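Inclusion membrane protein A (Chlamydia trachomatis, PDB 6E7E) probably promotes homotypic fusion of chlamydial inclusions as a SNARE-like inclusion membrane protein, represented here by its soluble helical domain. Local coordinates at residues Thr108-Glu113 against Ile128-Thr133. The protein carries 2 engineered substitutions. Numbering follows the deposited sequence.
Sequences TPLAEE and IEELKT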
ATOM      1  N   THR A 108       8.700  11.559   2.145  1.00  9.39           N
ATOM      2  CA  THR A 108       8.514  12.095   3.514  1.00  9.24           C
ATOM      3  C   THR A 108       8.909  13.561   3.652  1.00  9.21           C
ATOM      4  O   THR A 108       8.141  14.310   4.237  1.00 10.31           O
ATOM      5  CB  THR A 108       9.240  11.203   4.512  1.00 10.48           C
ATOM      6  OG1 THR A 108       8.561   9.953   4.611  1.00 11.20           O
ATOM      7  CG2 THR A 108       9.246  11.785   5.900  1.00 11.83           C
ATOM      8  N   PRO A 109      10.063  14.021   3.142  1.00  9.90           N
ATOM      9  CA  PRO A 109      10.419  15.420   3.386  1.00  9.98           C
ATOM     10  C   PRO A 109       9.766  16.422   2.436  1.00  9.52           C
ATOM     11  O   PRO A 109       9.976  17.618   2.617  1.00 10.68           O
ATOM     12  CB  PRO A 109      11.929  15.461   3.170  1.00 13.65           C
ATOM     13  CG  PRO A 109      12.320  14.194   2.520  1.00 16.99           C
ATOM     14  CD  PRO A 109      11.151  13.242   2.551  1.00 11.31           C
ATOM     15  N   LEU A 110       9.086  15.978   1.403  1.00  9.43           N
ATOM     16  CA  LEU A 110       8.811  16.913   0.291  1.00 10.25           C
ATOM     17  C   LEU A 110       7.727  17.949   0.583  1.00 10.56           C
ATOM     18  O   LEU A 110       7.886  19.078   0.126  1.00 11.85           O
ATOM     19  CB  LEU A 110       8.479  16.102  -0.956  1.00 12.11           C
ATOM     20  CG  LEU A 110       9.648  15.244  -1.457  1.00 15.90           C
ATOM     21  CD1 LEU A 110       9.232  14.565  -2.747  1.00 15.54           C
ATOM     22  CD2 LEU A 110      10.974  15.980  -1.613  1.00 19.18           C
ATOM     23  N   ALA A 111       6.701  17.666   1.359  1.00 10.74           N
ATOM     24  CA  ALA A 111       5.680  18.690   1.627  1.00 12.40           C
ATOM     25  C   ALA A 111       6.321  19.844   2.407  1.00 12.02           C
ATOM     26  O   ALA A 111       6.086  21.017   2.098  1.00 12.96           O
ATOM     27  CB  ALA A 111       4.515  18.104   2.384  1.00 14.37           C
ATOM     28  N   GLU A 112       6.984  19.566   3.507  1.00 12.34           N
ATOM     29  CA  GLU A 112       7.643  20.662   4.264  1.00 13.37           C
ATOM     30  C   GLU A 112       8.780  21.243   3.418  1.00 12.33           C
ATOM     31  O   GLU A 112       9.025  22.452   3.525  1.00 13.97           O
ATOM     32  CB  GLU A 112       8.173  20.158   5.609  1.00 30.00           C
ATOM     33  CG  GLU A 112       7.088  19.703   6.573  1.00 30.00           C
ATOM     34  CD  GLU A 112       6.273  20.861   7.118  1.00 30.00           C
ATOM     35  OE1 GLU A 112       6.866  21.918   7.417  1.00 30.00           O
ATOM     36  OE2 GLU A 112       5.039  20.713   7.248  1.00 30.00           O
ATOM     37  N   GLU A 113       9.449  20.623   2.525  1.00 11.90           N
ATOM     38  CA  GLU A 113      10.430  21.282   1.651  1.00 12.67           C
ATOM     39  C   GLU A 113       9.717  22.273   0.730  1.00 11.65           C
ATOM     40  O   GLU A 113      10.218  23.383   0.537  1.00 12.41           O
ATOM     41  CB  GLU A 113      11.290  20.286   0.901  1.00 14.06           C
ATOM     42  CG  GLU A 113      12.311  20.945  -0.007  1.00 15.47           C
ATOM     43  CD  GLU A 113      13.374  21.828   0.628  1.00 17.46           C
ATOM     44  OE1 GLU A 113      13.444  21.902   1.878  1.00 17.38           O
ATOM     45  OE2 GLU A 113      14.163  22.416  -0.139  1.00 18.50           O
ATOM     46  N   ILE A 128       7.781  20.127  -7.776  1.00 11.10           N
ATOM     47  CA  ILE A 128       6.516  19.664  -8.380  1.00 10.35           C
ATOM     48  C   ILE A 128       6.811  18.469  -9.297  1.00 10.48           C
ATOM     49  O   ILE A 128       6.069  17.482  -9.287  1.00 10.53           O
ATOM     50  CB  ILE A 128       5.800  20.810  -9.095  1.00 11.25           C
ATOM     51  CG1 ILE A 128       5.286  21.832  -8.089  1.00 11.70           C
ATOM     52  CG2 ILE A 128       4.687  20.286  -9.997  1.00 12.79           C
ATOM     53  CD1 ILE A 128       4.906  23.153  -8.708  1.00 13.40           C
ATOM     54  N   GLU A 129       7.873  18.549 -10.085  1.00 11.81           N
ATOM     55  CA  GLU A 129       8.232  17.454 -11.008  1.00 12.43           C
ATOM     56  C   GLU A 129       8.576  16.196 -10.207  1.00 11.18           C
ATOM     57  O   GLU A 129       8.169  15.100 -10.612  1.00 11.51           O
ATOM     58  CB  GLU A 129       9.400  17.905 -11.874  1.00 14.00           C
ATOM     59  CG  GLU A 129       9.962  16.801 -12.724  1.00 16.75           C
ATOM     60  CD  GLU A 129       8.942  16.191 -13.645  1.00 18.56           C
ATOM     61  OE1 GLU A 129       7.885  16.831 -13.893  1.00 21.29           O
ATOM     62  OE2 GLU A 129       9.209  15.079 -14.103  1.00 22.06           O
ATOM     63  N   GLU A 130       9.291  16.345  -9.100  1.00 11.09           N
ATOM     64  CA  GLU A 130       9.620  15.184  -8.266  1.00 11.08           C
ATOM     65  C   GLU A 130       8.334  14.573  -7.716  1.00  9.87           C
ATOM     66  O   GLU A 130       8.200  13.330  -7.693  1.00 10.65           O
ATOM     67  CB  GLU A 130      10.558  15.598  -7.150  1.00 13.39           C
ATOM     68  CG  GLU A 130      10.994  14.425  -6.323  1.00 16.28           C
ATOM     69  CD  GLU A 130      12.048  14.731  -5.283  1.00 21.58           C
ATOM     70  OE1 GLU A 130      12.270  15.919  -5.009  1.00 26.16           O
ATOM     71  OE2 GLU A 130      12.660  13.777  -4.762  1.00 31.26           O
ATOM     72  N   LEU A 131       7.411  15.389  -7.270  1.00  9.27           N
ATOM     73  CA  LEU A 131       6.146  14.902  -6.715  1.00  8.71           C
ATOM     74  C   LEU A 131       5.366  14.138  -7.779  1.00  8.31           C
ATOM     75  O   LEU A 131       4.802  13.077  -7.478  1.00  8.93           O
ATOM     76  CB  LEU A 131       5.330  16.049  -6.137  1.00  8.71           C
ATOM     77  CG  LEU A 131       5.847  16.565  -4.807  1.00 10.03           C
ATOM     78  CD1 LEU A 131       5.153  17.883  -4.477  1.00 11.97           C
ATOM     79  CD2 LEU A 131       5.618  15.553  -3.704  1.00 11.90           C
ATOM     80  N   LYS A 132       5.303  14.651  -8.994  1.00  8.52           N
ATOM     81  CA  LYS A 132       4.572  13.946 -10.051  1.00  8.87           C
ATOM     82  C   LYS A 132       5.223  12.593 -10.329  1.00  8.86           C
ATOM     83  O   LYS A 132       4.513  11.593 -10.578  1.00  9.45           O
ATOM     84  CB  LYS A 132       4.547  14.750 -11.335  1.00  9.50           C
ATOM     85  CG  LYS A 132       3.668  15.980 -11.298  1.00 10.41           C
ATOM     86  CD  LYS A 132       3.810  16.785 -12.547  1.00 11.76           C
ATOM     87  CE  LYS A 132       3.001  18.060 -12.529  1.00 14.47           C
ATOM     88  NZ  LYS A 132       3.409  18.959 -13.637  1.00 17.10           N
ATOM     89  N   THR A 133       6.548  12.538 -10.277  1.00  9.57           N
ATOM     90  CA  THR A 133       7.273  11.279 -10.556  1.00  9.73           C
ATOM     91  C   THR A 133       6.978  10.266  -9.449  1.00  9.20           C
ATOM     92  O   THR A 133       6.733   9.070  -9.756  1.00  9.94           O
ATOM     93  CB  THR A 133       8.760  11.607 -10.718  1.00 11.50           C
ATOM     94  OG1 THR A 133       8.934  12.567 -11.763  1.00 13.16           O
ATOM     95  CG2 THR A 133       9.584  10.379 -11.017  1.00 14.19           C
TER
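In Leu110, chi1 -64° sets CG beside the backbone N, and chi2 -176° then turns CD1 toward both Glu130 and Leu131 and CD2 to Glu130. Glu130 meets it with CG anti to the backbone N, chi1 -176°, and with the chain extended beyond CG. This extended chain runs across the Leu110 side chain at about a right angle. Leu110 CD2 touches Glu130 OE1 at 3.6 Å, and Leu110 CD1 lies 3.8 Å from Glu130 CD. Leu110 CD1 also packs on the aliphatic part of this residue, 4.0 Å from Glu130 CG. The contact with the carboxylate is van der Waals in nature, since the methyl groups offer it no polar hydrogen.

The second half of the contact is purely apolar. The side chains of Leu131 and Leu110 run antiparallel alongside one another, and only one branch of Leu131 takes part. Leu131 CD2 is 3.9 Å from Leu110 CD1 and 4.0 Å from Leu110 CB. Leu110 thus meets both a buried leucine and a partly exposed glutamate. No hydrogen bond links the two segments, whose nearest CA atoms, Leu110 CA and Leu131 CA, are 7.8 Å apart.

Leu131 continues inward to Phe32 of helix 4-38 and to Leu46 and Phe53 of helix 44-57. Ala111 also rests on Phe32, so helix 4-38 is met from both segments. The contact joins the short helix 110-119 to the early part of the long helix 125-165. Leucine-on-leucine packing between helices is what the core of an alpha-helical bundle consists of. Here Glu130 flanks that packing on its partly exposed side, in the elongated bundle of the IncA soluble domain.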